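Side-chain contacts in proto-oncogene tyrosine-protein kinase receptor Ret (Danio rerio, PDB 7AMK), which is a receptor tyrosine kinase that assembles with GDNF and GFR alpha 1, probably through its calcium-binding cadherin-like ectodomain among other parts: residues 194-199 / 230-235; 277-282 / 313-318; 291-296 / 323-328; 338-343 / 348-353. The protein carries 4 engineered substitutions. One frame throughout, in Å; residues are numbered along the deposited sequence.

Contact 1: residues 194-199 / 230-235; sequences DREEKE and DDNSPY. With CA (calcium ion), chain L; CA (calcium ion), chain M; CA (calcium ion), chain N.
Two cationic groups grip OE2 of E196: a calcium ion (chain M) at 2.6 Å, which this oxygen shares with D231, and NH2 of R195 at 2.7 Å, in a salt bridge. The other oxygen, OE1, binds a second calcium ion (chain L) at 2.3 Å, so one carboxylate spans two metals. D231 does the same from the facing segment, with OD2 2.3 Å from the chain L ion and OD1 2.5 Å from the chain M ion. E196 reaches the pair because its chain is folded back about CB-CG (chi2 77°). D194 adds OD1 to the chain L ion, and that oxygen accepts a hydrogen bond from the backbone N of E196 at 3.0 Å, from 64° above the carboxylate plane, closing an Asx turn. Beside the metals ND2 of N232 lies close to CD of E196, the amide and carboxylate planes 70° apart, while N232 O and D230 OD1 bind the third calcium ion (chain N). E142 and two waters complete the chain L site, N143 is a further polar partner of D231, and R195 also bridges to E199. D194-R195-E196 is the DRE motif of cadherins, and the facing acids belong to the interdomain linker. With OE1 of E196 only 3.2 Å from OD1 of D231, the acids would probably repel one another without calcium, which ties the cadherin domain to RET cadherin-like domain 3.

Contact 2: residues 277-282 / 313-318; sequences NKLVGT and TVHEYK. With CA (calcium ion), chain N.
The imidazole of H315 receives the methyl CD1 of L279 over the centre of one face, a CH-pi contact, while the edge of the Y317 ring is met in plane by a water. L279 CG follows behind its methyl, 3.6 Å from CE1 of H315, and the two side chains cross at a slant. The water links the two strands: it donates to L279 O at 2.6 Å and is hydrogen-bonded to Y317 OH at 3.0 Å. H315 is fixed in its rotation by ND1, hydrogen-bonded to H298, whereas its buried NE2 has no partner in the model. Replacing H315 with an alanine would probably leave the L279 methyl without the ring it covers and H298 without its mate. At one end N277 OD1 binds calcium at 2.3 Å, and T267 OG1 is hydrogen-bonded to N277 ND2 and T313 OG1, the latter also to D265 O. This is core packing of a cadherin-like beta sandwich: strand 279-283 lies beside strand 331-341 in one sheet, and strand 312-321 runs between 255-263 and 294-303 in the other.

Contact 3: residues 291-296 / 323-328; sequences KNNFAI and QNLSVT. With NAG (2-acetamido-2-deoxy-beta-D-glucopyranose), chain D.
Q323 reaches from a loop to the last residues of helix 288-293, in RET cadherin-like domain 3, a beta-sandwich domain of the E-set clan. Its NE2 gives two weak hydrogen bonds, to N292 O at 2.9 Å and to N293 OD1 at 3.2 Å. Both are far from straight (N-H...O angles 121° and 131°). CG of Q323 sits between its own backbone N and carbonyl carbon (chi1 47°), and the chain runs extended beyond it to the helix end. L325 lays its CD2 methyl against the same asparagine oxygen, 3.1 Å from OD1 of N293, the two side chains crossing at about a right angle. In the next shell, N293 ND2 makes a weak bond back to W289 O, and the backbone of N293 pairs with S322. N324, between Q323 and L325, starts away from segment 291-296, its OD1 held by E252 N and its ND2 joined covalently to C1 of an N-acetylglucosamine at 1.4 Å.

Contact 4: residues 338-343 / 348-353; sequences LVNDTT and EGTVLL. With CA (calcium ion), chain N; NAG (2-acetamido-2-deoxy-beta-D-glucopyranose), chain E.
A beta hairpin of strands 331-341 and 350-359 brings V339 and V351 together as a hydrogen-bonded antiparallel pair, with V339 N to V351 O at 2.7 Å and V351 N to V339 O at 2.8 Å. D341 N to G349 O, also 2.8 Å, carries the bonding toward the turn. On the face of V339 and V351 the side chains lie side by side, V339 CB a tight 3.4 Å from V351 CG2, and L353 adds its CD1 to V339. This face packs toward strands 255-263 and 312-321, in the core of the cadherin-like sandwich. On the other face, with CG of L338 anti to the backbone N (chi1 180°), its two methyls divide between T350 and a sugar: CD1 comes obliquely to T350 CB, 3.9 Å away, and CD2 lies 3.6 Å from O7 of the N-acetylglucosamine attached to N340 through ND2. An alanine at L338 is likely to leave the sugar's acetamido group and T350 CB without their apolar neighbour. D341 OD2, past the glycan site, binds calcium at 2.5 Å.

Contacts 1, 2 and 4 meet at one calcium ion (chain N), which takes oxygens from all three: D230 and N232, N277, and D341. D230 OD1 stands 2.9 Å from N277 OD1, and T343 OG1 probably hydrogen-bonds both D230 OD2, at 2.5 Å, and N277 N. Contacts 2 and 4 have centres about 9 Å apart; strand 279-283 pairs with strand 331-341, where V280 O probably accepts from N340 N. P234 of contact 1 packs on L279 of contact 2. Contact 3, about 38 Å from contact 1 between centres, joins the rest through strand 294-303, where I296 meets Y317. Metal sites thus gather at one end of the domain and the N324 glycan at the other.

Contact 1: residues 194-199 / 230-235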
loop_
_atom_site.group_PDB
_atom_site.type_symbol
_atom_site.label_atom_id
_atom_site.label_comp_id
_atom_site.label_asym_id
_atom_site.label_seq_id
_atom_site.Cartn_x
_atom_site.Cartn_y
_atom_site.Cartn_z
ATOM N N ASP A 194 -2.424 -37.133 17.035
ATOM C CA ASP A 194 -2.415 -36.239 15.879
ATOM C C ASP A 194 -2.617 -34.826 16.398
ATOM O O ASP A 194 -3.707 -34.475 16.880
ATOM C CB ASP A 194 -3.491 -36.651 14.859
ATOM C CG ASP A 194 -3.545 -35.728 13.611
ATOM O OD1 ASP A 194 -2.643 -34.886 13.415
ATOM O OD2 ASP A 194 -4.515 -35.837 12.828
ATOM N N ARG A 195 -1.553 -34.022 16.349
ATOM C CA ARG A 195 -1.652 -32.653 16.832
ATOM C C ARG A 195 -2.794 -31.924 16.120
ATOM O O ARG A 195 -3.500 -31.115 16.728
ATOM C CB ARG A 195 -0.316 -31.932 16.633
ATOM C CG ARG A 195 -0.163 -30.606 17.405
ATOM C CD ARG A 195 -1.026 -29.461 16.871
ATOM N NE ARG A 195 -0.752 -29.166 15.471
ATOM C CZ ARG A 195 -1.233 -28.134 14.782
ATOM N NH1 ARG A 195 -2.009 -27.217 15.336
ATOM N NH2 ARG A 195 -0.929 -28.022 13.495
ATOM N N GLU A 196 -3.016 -32.233 14.840
ATOM C CA GLU A 196 -4.065 -31.575 14.069
ATOM C C GLU A 196 -5.465 -31.985 14.510
ATOM O O GLU A 196 -6.433 -31.288 14.202
ATOM C CB GLU A 196 -3.898 -31.859 12.569
ATOM C CG GLU A 196 -2.917 -30.919 11.841
ATOM C CD GLU A 196 -1.428 -31.256 12.092
ATOM O OE1 GLU A 196 -1.095 -32.459 12.210
ATOM O OE2 GLU A 196 -0.596 -30.315 12.152
ATOM N N GLU A 197 -5.611 -33.102 15.195
ATOM C CA GLU A 197 -6.919 -33.418 15.744
ATOM C C GLU A 197 -7.093 -32.795 17.116
ATOM O O GLU A 197 -8.158 -32.234 17.404
ATOM C CB GLU A 197 -7.125 -34.933 15.832
ATOM N N LYS A 198 -6.052 -32.851 17.951
ATOM C CA LYS A 198 -6.148 -32.348 19.312
ATOM C C LYS A 198 -4.755 -31.972 19.810
ATOM O O LYS A 198 -3.829 -32.779 19.702
ATOM C CB LYS A 198 -6.789 -33.415 20.211
ATOM C CG LYS A 198 -7.744 -32.828 21.258
ATOM C CD LYS A 198 -8.243 -33.905 22.223
ATOM C CE LYS A 198 -9.272 -33.327 23.187
ATOM N NZ LYS A 198 -9.697 -34.322 24.205
ATOM N N GLU A 199 -4.610 -30.752 20.344
ATOM C CA GLU A 199 -3.328 -30.227 20.806
ATOM C C GLU A 199 -3.133 -30.345 22.312
ATOM O O GLU A 199 -2.020 -30.106 22.781
ATOM C CB GLU A 199 -3.163 -28.735 20.425
ATOM C CG GLU A 199 -3.533 -28.365 18.959
ATOM C CD GLU A 199 -3.128 -26.940 18.590
ATOM O OE1 GLU A 199 -2.027 -26.500 19.007
ATOM O OE2 GLU A 199 -3.918 -26.258 17.884
ATOM N N ASP A 230 6.182 -31.610 11.234
ATOM C CA ASP A 230 5.873 -31.186 9.870
ATOM C C ASP A 230 5.366 -32.420 9.133
ATOM O O ASP A 230 6.136 -33.215 8.600
ATOM C CB ASP A 230 7.103 -30.555 9.213
ATOM C CG ASP A 230 6.851 -30.070 7.769
ATOM O OD1 ASP A 230 5.712 -30.110 7.263
ATOM O OD2 ASP A 230 7.836 -29.646 7.138
ATOM N N ASP A 231 4.044 -32.600 9.131
ATOM C CA ASP A 231 3.455 -33.785 8.512
ATOM C C ASP A 231 2.306 -33.410 7.580
ATOM O O ASP A 231 1.448 -34.250 7.292
ATOM C CB ASP A 231 3.002 -34.803 9.581
ATOM C CG ASP A 231 1.834 -34.281 10.462
ATOM O OD1 ASP A 231 1.404 -33.119 10.314
ATOM O OD2 ASP A 231 1.337 -35.061 11.300
ATOM N N ASN A 232 2.273 -32.163 7.118
ATOM C CA ASN A 232 1.278 -31.709 6.160
ATOM C C ASN A 232 1.971 -30.895 5.080
ATOM O O ASN A 232 2.775 -30.014 5.389
ATOM C CB ASN A 232 0.185 -30.878 6.837
ATOM C CG ASN A 232 -0.688 -31.712 7.762
ATOM O OD1 ASN A 232 -1.699 -32.274 7.336
ATOM N ND2 ASN A 232 -0.297 -31.798 9.032
ATOM N N SER A 233 1.674 -31.215 3.813
ATOM C CA SER A 233 2.291 -30.452 2.747
ATOM C C SER A 233 1.512 -29.173 2.469
ATOM O O SER A 233 0.303 -29.105 2.702
ATOM C CB SER A 233 2.368 -31.276 1.473
ATOM O OG SER A 233 1.101 -31.801 1.153
ATOM N N PRO A 234 2.207 -28.149 1.984
ATOM C CA PRO A 234 1.533 -26.908 1.609
ATOM C C PRO A 234 0.644 -27.106 0.395
ATOM O O PRO A 234 0.834 -28.019 -0.403
ATOM C CB PRO A 234 2.692 -25.969 1.305
ATOM C CG PRO A 234 3.803 -26.883 0.899
ATOM C CD PRO A 234 3.660 -28.073 1.781
ATOM N N TYR A 235 -0.359 -26.238 0.271
ATOM C CA TYR A 235 -1.314 -26.336 -0.832
ATOM C C TYR A 235 -1.920 -24.961 -1.103
ATOM O O TYR A 235 -1.953 -24.072 -0.233
ATOM C CB TYR A 235 -2.433 -27.345 -0.540
ATOM C CG TYR A 235 -3.308 -26.967 0.661
ATOM C CD1 TYR A 235 -2.941 -27.334 1.949
ATOM C CD2 TYR A 235 -4.499 -26.251 0.500
ATOM C CE1 TYR A 235 -3.746 -26.993 3.069
ATOM C CE2 TYR A 235 -5.298 -25.909 1.603
ATOM C CZ TYR A 235 -4.917 -26.282 2.879
ATOM O OH TYR A 235 -5.696 -25.949 3.964
HETATM CA CA CA L . -0.644 -34.698 12.334
HETATM CA CA CA M . 1.660 -31.537 12.177
HETATM CA CA CA N . 4.034 -28.617 6.646
HETATM O O HOH W 1 -1.768 -34.878 10.291
HETATM O O HOH W 2 -0.500 -36.984 12.748
#

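Contact 2: residues 277-282 / 313-318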
loop_
_atom_site.group_PDB
_atom_site.type_symbol
_atom_site.label_atom_id
_atom_site.label_comp_id
_atom_site.label_asym_id
_atom_site.label_seq_id
_atom_site.Cartn_x
_atom_site.Cartn_y
_atom_site.Cartn_z
ATOM N N ASN A 277 9.210 -27.057 9.182
ATOM C CA ASN A 277 8.064 -26.513 8.467
ATOM C C ASN A 277 8.398 -25.243 7.720
ATOM O O ASN A 277 7.497 -24.533 7.291
ATOM C CB ASN A 277 6.880 -26.238 9.391
ATOM C CG ASN A 277 5.579 -26.415 8.682
ATOM O OD1 ASN A 277 5.425 -27.349 7.918
ATOM N ND2 ASN A 277 4.641 -25.505 8.898
ATOM N N LYS A 278 9.672 -24.934 7.573
ATOM C CA LYS A 278 10.077 -23.797 6.772
ATOM C C LYS A 278 9.816 -24.093 5.300
ATOM O O LYS A 278 10.211 -25.147 4.786
ATOM C CB LYS A 278 11.554 -23.503 7.018
ATOM C CG LYS A 278 12.094 -22.291 6.288
ATOM C CD LYS A 278 13.593 -22.166 6.580
ATOM C CE LYS A 278 14.265 -21.123 5.705
ATOM N NZ LYS A 278 15.751 -21.111 5.922
ATOM N N LEU A 279 9.160 -23.158 4.615
ATOM C CA LEU A 279 9.036 -23.209 3.160
ATOM C C LEU A 279 10.090 -22.298 2.531
ATOM O O LEU A 279 10.136 -21.104 2.831
ATOM C CB LEU A 279 7.640 -22.777 2.693
ATOM C CG LEU A 279 6.415 -23.466 3.290
ATOM C CD1 LEU A 279 5.120 -22.906 2.648
ATOM C CD2 LEU A 279 6.557 -24.949 3.079
ATOM N N VAL A 280 10.908 -22.855 1.646
ATOM C CA VAL A 280 11.898 -22.108 0.876
ATOM C C VAL A 280 11.427 -22.058 -0.572
ATOM O O VAL A 280 11.014 -23.082 -1.128
ATOM C CB VAL A 280 13.298 -22.743 0.968
ATOM C CG1 VAL A 280 13.684 -23.006 2.412
ATOM C CG2 VAL A 280 13.358 -24.022 0.149
ATOM N N GLY A 281 11.488 -20.868 -1.175
ATOM C CA GLY A 281 11.087 -20.668 -2.559
ATOM C C GLY A 281 12.267 -20.510 -3.501
ATOM O O GLY A 281 13.380 -20.199 -3.064
ATOM N N THR A 282 12.050 -20.735 -4.795
ATOM C CA THR A 282 13.108 -20.556 -5.782
ATOM C C THR A 282 12.493 -20.071 -7.087
ATOM O O THR A 282 11.600 -20.726 -7.628
ATOM C CB THR A 282 13.879 -21.858 -6.006
ATOM O OG1 THR A 282 12.958 -22.889 -6.376
ATOM C CG2 THR A 282 14.607 -22.268 -4.741
ATOM N N THR A 313 -0.541 -22.471 9.420
ATOM C CA THR A 313 0.234 -21.371 8.863
ATOM C C THR A 313 -0.363 -20.943 7.529
ATOM O O THR A 313 -0.710 -21.783 6.686
ATOM C CB THR A 313 1.717 -21.780 8.680
ATOM O OG1 THR A 313 2.210 -22.336 9.911
ATOM C CG2 THR A 313 2.593 -20.587 8.276
ATOM N N VAL A 314 -0.484 -19.633 7.354
ATOM C CA VAL A 314 -0.887 -19.011 6.098
ATOM C C VAL A 314 0.328 -18.295 5.522
ATOM O O VAL A 314 0.935 -17.449 6.197
ATOM C CB VAL A 314 -2.057 -18.037 6.305
ATOM C CG1 VAL A 314 -2.435 -17.351 4.997
ATOM C CG2 VAL A 314 -3.245 -18.770 6.858
ATOM N N HIS A 315 0.696 -18.636 4.284
ATOM C CA HIS A 315 1.807 -17.978 3.597
ATOM C C HIS A 315 1.291 -17.003 2.537
ATOM O O HIS A 315 0.302 -17.279 1.855
ATOM C CB HIS A 315 2.751 -18.997 2.935
ATOM C CG HIS A 315 3.407 -19.930 3.899
ATOM N ND1 HIS A 315 4.685 -19.731 4.379
ATOM C CD2 HIS A 315 2.968 -21.087 4.462
ATOM C CE1 HIS A 315 5.007 -20.720 5.195
ATOM N NE2 HIS A 315 3.979 -21.551 5.269
ATOM N N GLU A 316 1.972 -15.867 2.388
ATOM C CA GLU A 316 1.666 -14.892 1.346
ATOM C C GLU A 316 2.890 -14.689 0.468
ATOM O O GLU A 316 3.973 -14.358 0.968
ATOM C CB GLU A 316 1.254 -13.539 1.922
ATOM C CG GLU A 316 0.041 -13.530 2.823
ATOM C CD GLU A 316 -0.351 -12.107 3.211
ATOM O OE1 GLU A 316 0.074 -11.166 2.504
ATOM O OE2 GLU A 316 -1.074 -11.929 4.213
ATOM N N TYR A 317 2.704 -14.848 -0.836
ATOM C CA TYR A 317 3.753 -14.630 -1.822
ATOM C C TYR A 317 3.346 -13.458 -2.708
ATOM O O TYR A 317 2.267 -13.477 -3.312
ATOM C CB TYR A 317 3.979 -15.899 -2.653
ATOM C CG TYR A 317 4.530 -17.029 -1.819
ATOM C CD1 TYR A 317 5.899 -17.159 -1.636
ATOM C CD2 TYR A 317 3.679 -17.940 -1.184
ATOM C CE1 TYR A 317 6.416 -18.154 -0.885
ATOM C CE2 TYR A 317 4.199 -18.961 -0.413
ATOM C CZ TYR A 317 5.575 -19.058 -0.265
ATOM O OH TYR A 317 6.148 -20.047 0.506
ATOM N N LYS A 318 4.197 -12.438 -2.779
ATOM C CA LYS A 318 3.863 -11.216 -3.501
ATOM C C LYS A 318 4.952 -10.907 -4.521
ATOM O O LYS A 318 6.127 -10.825 -4.167
ATOM C CB LYS A 318 3.687 -10.050 -2.521
ATOM C CG LYS A 318 2.698 -10.342 -1.388
ATOM C CD LYS A 318 2.618 -9.191 -0.395
HETATM CA CA CA N . 4.034 -28.617 6.646
HETATM O O HOH W 3 9.114 -19.753 0.849
#

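Contact 3: residues 291-296 / 323-328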
loop_
_atom_site.group_PDB
_atom_site.type_symbol
_atom_site.label_atom_id
_atom_site.label_comp_id
_atom_site.label_asym_id
_atom_site.label_seq_id
_atom_site.Cartn_x
_atom_site.Cartn_y
_atom_site.Cartn_z
ATOM N N LYS A 291 15.277 -11.538 -13.215
ATOM C CA LYS A 291 15.869 -11.577 -11.875
ATOM C C LYS A 291 16.222 -10.179 -11.363
ATOM O O LYS A 291 15.974 -9.865 -10.194
ATOM C CB LYS A 291 17.111 -12.470 -11.865
ATOM C CG LYS A 291 16.862 -13.921 -12.245
ATOM N N ASN A 292 16.798 -9.329 -12.215
ATOM C CA ASN A 292 17.249 -8.002 -11.796
ATOM C C ASN A 292 16.127 -6.983 -11.650
ATOM O O ASN A 292 16.366 -5.908 -11.092
ATOM C CB ASN A 292 18.271 -7.437 -12.788
ATOM C CG ASN A 292 19.657 -7.987 -12.569
ATOM O OD1 ASN A 292 20.018 -8.377 -11.457
ATOM N ND2 ASN A 292 20.445 -8.025 -13.628
ATOM N N ASN A 293 14.928 -7.265 -12.150
ATOM C CA ASN A 293 13.825 -6.316 -12.042
ATOM C C ASN A 293 12.693 -6.777 -11.139
ATOM O O ASN A 293 11.956 -5.934 -10.624
ATOM C CB ASN A 293 13.247 -6.007 -13.428
ATOM C CG ASN A 293 14.185 -5.167 -14.275
ATOM O OD1 ASN A 293 14.620 -4.091 -13.860
ATOM N ND2 ASN A 293 14.511 -5.663 -15.465
ATOM N N PHE A 294 12.538 -8.082 -10.934
ATOM C CA PHE A 294 11.417 -8.635 -10.194
ATOM C C PHE A 294 11.927 -9.430 -8.998
ATOM O O PHE A 294 13.068 -9.898 -8.977
ATOM C CB PHE A 294 10.539 -9.520 -11.097
ATOM C CG PHE A 294 9.737 -8.745 -12.110
ATOM C CD1 PHE A 294 8.471 -8.262 -11.797
ATOM C CD2 PHE A 294 10.250 -8.496 -13.372
ATOM C CE1 PHE A 294 7.734 -7.538 -12.725
ATOM C CE2 PHE A 294 9.520 -7.779 -14.309
ATOM C CZ PHE A 294 8.260 -7.296 -13.987
ATOM N N ALA A 295 11.076 -9.559 -7.987
ATOM C CA ALA A 295 11.418 -10.341 -6.809
ATOM C C ALA A 295 10.132 -10.785 -6.146
ATOM O O ALA A 295 9.092 -10.135 -6.285
ATOM C CB ALA A 295 12.281 -9.552 -5.816
ATOM N N ILE A 296 10.206 -11.901 -5.430
ATOM C CA ILE A 296 9.070 -12.412 -4.677
ATOM C C ILE A 296 9.254 -12.034 -3.214
ATOM O O ILE A 296 10.343 -12.207 -2.656
ATOM C CB ILE A 296 8.931 -13.934 -4.839
ATOM C CG1 ILE A 296 8.756 -14.297 -6.315
ATOM C CG2 ILE A 296 7.780 -14.446 -3.984
ATOM C CD1 ILE A 296 7.577 -13.662 -6.962
ATOM N N GLN A 323 13.159 -2.308 -9.055
ATOM C CA GLN A 323 13.469 -0.941 -9.438
ATOM C C GLN A 323 12.426 -0.451 -10.430
ATOM O O GLN A 323 11.733 -1.246 -11.072
ATOM C CB GLN A 323 14.869 -0.844 -10.048
ATOM C CG GLN A 323 15.136 -1.916 -11.082
ATOM C CD GLN A 323 16.609 -2.085 -11.364
ATOM O OE1 GLN A 323 17.405 -1.186 -11.099
ATOM N NE2 GLN A 323 16.985 -3.244 -11.895
ATOM N N ASN A 324 12.332 0.876 -10.553
ATOM C CA ASN A 324 11.412 1.490 -11.508
ATOM C C ASN A 324 11.696 0.993 -12.920
ATOM O O ASN A 324 12.776 1.241 -13.462
ATOM C CB ASN A 324 11.532 3.012 -11.454
ATOM C CG ASN A 324 11.407 3.551 -10.040
ATOM O OD1 ASN A 324 10.872 2.883 -9.146
ATOM N ND2 ASN A 324 11.908 4.760 -9.828
ATOM N N LEU A 325 10.721 0.301 -13.517
ATOM C CA LEU A 325 10.891 -0.249 -14.857
ATOM C C LEU A 325 10.718 0.836 -15.907
ATOM O O LEU A 325 9.750 1.606 -15.871
ATOM C CB LEU A 325 9.899 -1.376 -15.118
ATOM C CG LEU A 325 10.505 -2.772 -14.994
ATOM C CD1 LEU A 325 10.141 -3.625 -16.204
ATOM C CD2 LEU A 325 12.020 -2.689 -14.804
ATOM N N SER A 326 11.661 0.890 -16.847
ATOM C CA SER A 326 11.591 1.874 -17.911
ATOM C C SER A 326 10.233 1.801 -18.596
ATOM O O SER A 326 9.664 0.721 -18.773
ATOM C CB SER A 326 12.713 1.638 -18.919
ATOM O OG SER A 326 12.512 2.422 -20.076
ATOM N N VAL A 327 9.698 2.961 -18.959
ATOM C CA VAL A 327 8.409 2.978 -19.629
ATOM C C VAL A 327 8.458 2.374 -21.022
ATOM O O VAL A 327 7.397 2.108 -21.595
ATOM C CB VAL A 327 7.869 4.416 -19.685
ATOM C CG1 VAL A 327 7.718 4.949 -18.285
ATOM C CG2 VAL A 327 8.796 5.298 -20.517
ATOM N N THR A 328 9.651 2.128 -21.575
ATOM C CA THR A 328 9.748 1.528 -22.899
ATOM C C THR A 328 9.718 0.004 -22.870
ATOM O O THR A 328 9.502 -0.608 -23.920
ATOM C CB THR A 328 11.017 2.012 -23.636
ATOM O OG1 THR A 328 12.195 1.553 -22.968
ATOM C CG2 THR A 328 11.054 3.531 -23.710
HETATM C C1 NAG D . 11.864 5.420 -8.548
HETATM C C2 NAG D . 13.080 6.335 -8.395
HETATM C C3 NAG D . 12.986 7.142 -7.101
HETATM C C4 NAG D . 11.659 7.889 -7.024
HETATM C C5 NAG D . 10.496 6.919 -7.228
HETATM C C6 NAG D . 9.154 7.610 -7.310
HETATM C C7 NAG D . 14.881 4.973 -7.394
HETATM C C8 NAG D . 16.161 4.239 -7.661
HETATM N N2 NAG D . 14.323 5.577 -8.450
HETATM O O3 NAG D . 14.073 8.059 -7.052
HETATM O O4 NAG D . 11.517 8.512 -5.750
HETATM O O5 NAG D . 10.659 6.201 -8.461
HETATM O O6 NAG D . 8.916 8.128 -8.613
HETATM O O7 NAG D . 14.378 5.015 -6.276
#

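Contact 4: residues 338-343 / 348-353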
loop_
_atom_site.group_PDB
_atom_site.type_symbol
_atom_site.label_atom_id
_atom_site.label_comp_id
_atom_site.label_asym_id
_atom_site.label_seq_id
_atom_site.Cartn_x
_atom_site.Cartn_y
_atom_site.Cartn_z
ATOM N N LEU A 338 8.817 -22.179 -7.299
ATOM C CA LEU A 338 8.691 -23.448 -6.588
ATOM C C LEU A 338 8.772 -23.211 -5.086
ATOM O O LEU A 338 9.790 -22.715 -4.586
ATOM C CB LEU A 338 9.784 -24.421 -7.016
ATOM C CG LEU A 338 9.703 -25.758 -6.296
ATOM C CD1 LEU A 338 8.532 -26.559 -6.832
ATOM C CD2 LEU A 338 10.991 -26.501 -6.477
ATOM N N VAL A 339 7.703 -23.569 -4.376
ATOM C CA VAL A 339 7.636 -23.477 -2.922
ATOM C C VAL A 339 7.842 -24.872 -2.343
ATOM O O VAL A 339 7.054 -25.788 -2.599
ATOM C CB VAL A 339 6.298 -22.886 -2.455
ATOM C CG1 VAL A 339 6.163 -23.066 -0.960
ATOM C CG2 VAL A 339 6.194 -21.397 -2.820
ATOM N N ASN A 340 8.886 -25.043 -1.541
ATOM C CA ASN A 340 9.298 -26.364 -1.072
ATOM C C ASN A 340 9.238 -26.404 0.457
ATOM O O ASN A 340 9.955 -25.655 1.123
ATOM C CB ASN A 340 10.701 -26.661 -1.595
ATOM C CG ASN A 340 11.199 -28.046 -1.259
ATOM O OD1 ASN A 340 10.659 -28.743 -0.408
ATOM N ND2 ASN A 340 12.266 -28.450 -1.951
ATOM N N ASP A 341 8.359 -27.250 1.002
ATOM C CA ASP A 341 8.333 -27.576 2.429
ATOM C C ASP A 341 9.485 -28.530 2.717
ATOM O O ASP A 341 9.373 -29.739 2.506
ATOM C CB ASP A 341 6.997 -28.203 2.812
ATOM C CG ASP A 341 6.867 -28.464 4.331
ATOM O OD1 ASP A 341 7.885 -28.413 5.080
ATOM O OD2 ASP A 341 5.711 -28.715 4.757
ATOM N N THR A 342 10.583 -27.993 3.248
ATOM C CA THR A 342 11.852 -28.720 3.238
ATOM C C THR A 342 11.816 -29.962 4.120
ATOM O O THR A 342 12.340 -31.011 3.738
ATOM C CB THR A 342 12.975 -27.790 3.688
ATOM O OG1 THR A 342 12.614 -27.214 4.956
ATOM C CG2 THR A 342 13.185 -26.675 2.645
ATOM N N THR A 343 11.237 -29.856 5.306
ATOM C CA THR A 343 11.196 -30.956 6.261
ATOM C C THR A 343 9.953 -31.829 6.104
ATOM O O THR A 343 9.690 -32.660 6.979
ATOM C CB THR A 343 11.266 -30.423 7.702
ATOM O OG1 THR A 343 10.262 -29.429 7.893
ATOM C CG2 THR A 343 12.611 -29.789 7.983
ATOM N N GLU A 348 6.522 -35.058 -2.076
ATOM C CA GLU A 348 5.226 -34.446 -2.350
ATOM C C GLU A 348 5.027 -33.159 -1.555
ATOM O O GLU A 348 3.895 -32.679 -1.402
ATOM C CB GLU A 348 4.101 -35.442 -2.056
ATOM N N GLY A 349 6.107 -32.584 -1.054
ATOM C CA GLY A 349 5.966 -31.436 -0.193
ATOM C C GLY A 349 6.249 -30.111 -0.863
ATOM O O GLY A 349 6.706 -29.183 -0.193
ATOM N N THR A 350 5.979 -29.988 -2.166
ATOM C CA THR A 350 6.214 -28.736 -2.876
ATOM C C THR A 350 4.960 -28.294 -3.622
ATOM O O THR A 350 4.117 -29.115 -3.989
ATOM C CB THR A 350 7.383 -28.851 -3.870
ATOM O OG1 THR A 350 7.094 -29.866 -4.835
ATOM C CG2 THR A 350 8.655 -29.199 -3.138
ATOM N N VAL A 351 4.845 -26.981 -3.836
ATOM C CA VAL A 351 3.828 -26.387 -4.700
ATOM C C VAL A 351 4.509 -25.436 -5.678
ATOM O O VAL A 351 5.379 -24.638 -5.299
ATOM C CB VAL A 351 2.736 -25.624 -3.912
ATOM C CG1 VAL A 351 2.046 -26.525 -2.928
ATOM C CG2 VAL A 351 3.338 -24.435 -3.174
ATOM N N LEU A 352 4.100 -25.519 -6.937
ATOM C CA LEU A 352 4.591 -24.649 -7.990
ATOM C C LEU A 352 3.617 -23.481 -8.160
ATOM O O LEU A 352 2.433 -23.692 -8.429
ATOM C CB LEU A 352 4.745 -25.444 -9.289
ATOM C CG LEU A 352 5.387 -24.722 -10.472
ATOM C CD1 LEU A 352 6.741 -24.167 -10.094
ATOM C CD2 LEU A 352 5.516 -25.663 -11.663
ATOM N N LEU A 353 4.109 -22.258 -7.989
ATOM C CA LEU A 353 3.294 -21.067 -8.180
ATOM C C LEU A 353 3.660 -20.383 -9.491
ATOM O O LEU A 353 4.805 -20.452 -9.941
ATOM C CB LEU A 353 3.468 -20.079 -7.033
ATOM C CG LEU A 353 3.058 -20.576 -5.651
ATOM C CD1 LEU A 353 3.372 -19.506 -4.609
ATOM C CD2 LEU A 353 1.587 -20.936 -5.682
HETATM CA CA CA N . 4.034 -28.617 6.646
HETATM C C1 NAG E . 12.920 -29.708 -1.758
HETATM C C2 NAG E . 13.679 -30.198 -2.996
HETATM C C3 NAG E . 14.415 -31.502 -2.680
HETATM C C4 NAG E . 15.250 -31.394 -1.409
HETATM C C5 NAG E . 14.425 -30.809 -0.264
HETATM C C6 NAG E . 15.225 -30.517 0.991
HETATM C C7 NAG E . 12.804 -29.724 -5.257
HETATM C C8 NAG E . 13.909 -28.715 -5.389
HETATM N N2 NAG E . 12.757 -30.403 -4.103
HETATM O O3 NAG E . 15.235 -31.872 -3.784
HETATM O O4 NAG E . 15.608 -32.712 -1.015
HETATM O O5 NAG E . 13.824 -29.572 -0.665
HETATM O O6 NAG E . 16.628 -30.461 0.768
HETATM O O7 NAG E . 11.990 -29.918 -6.156
#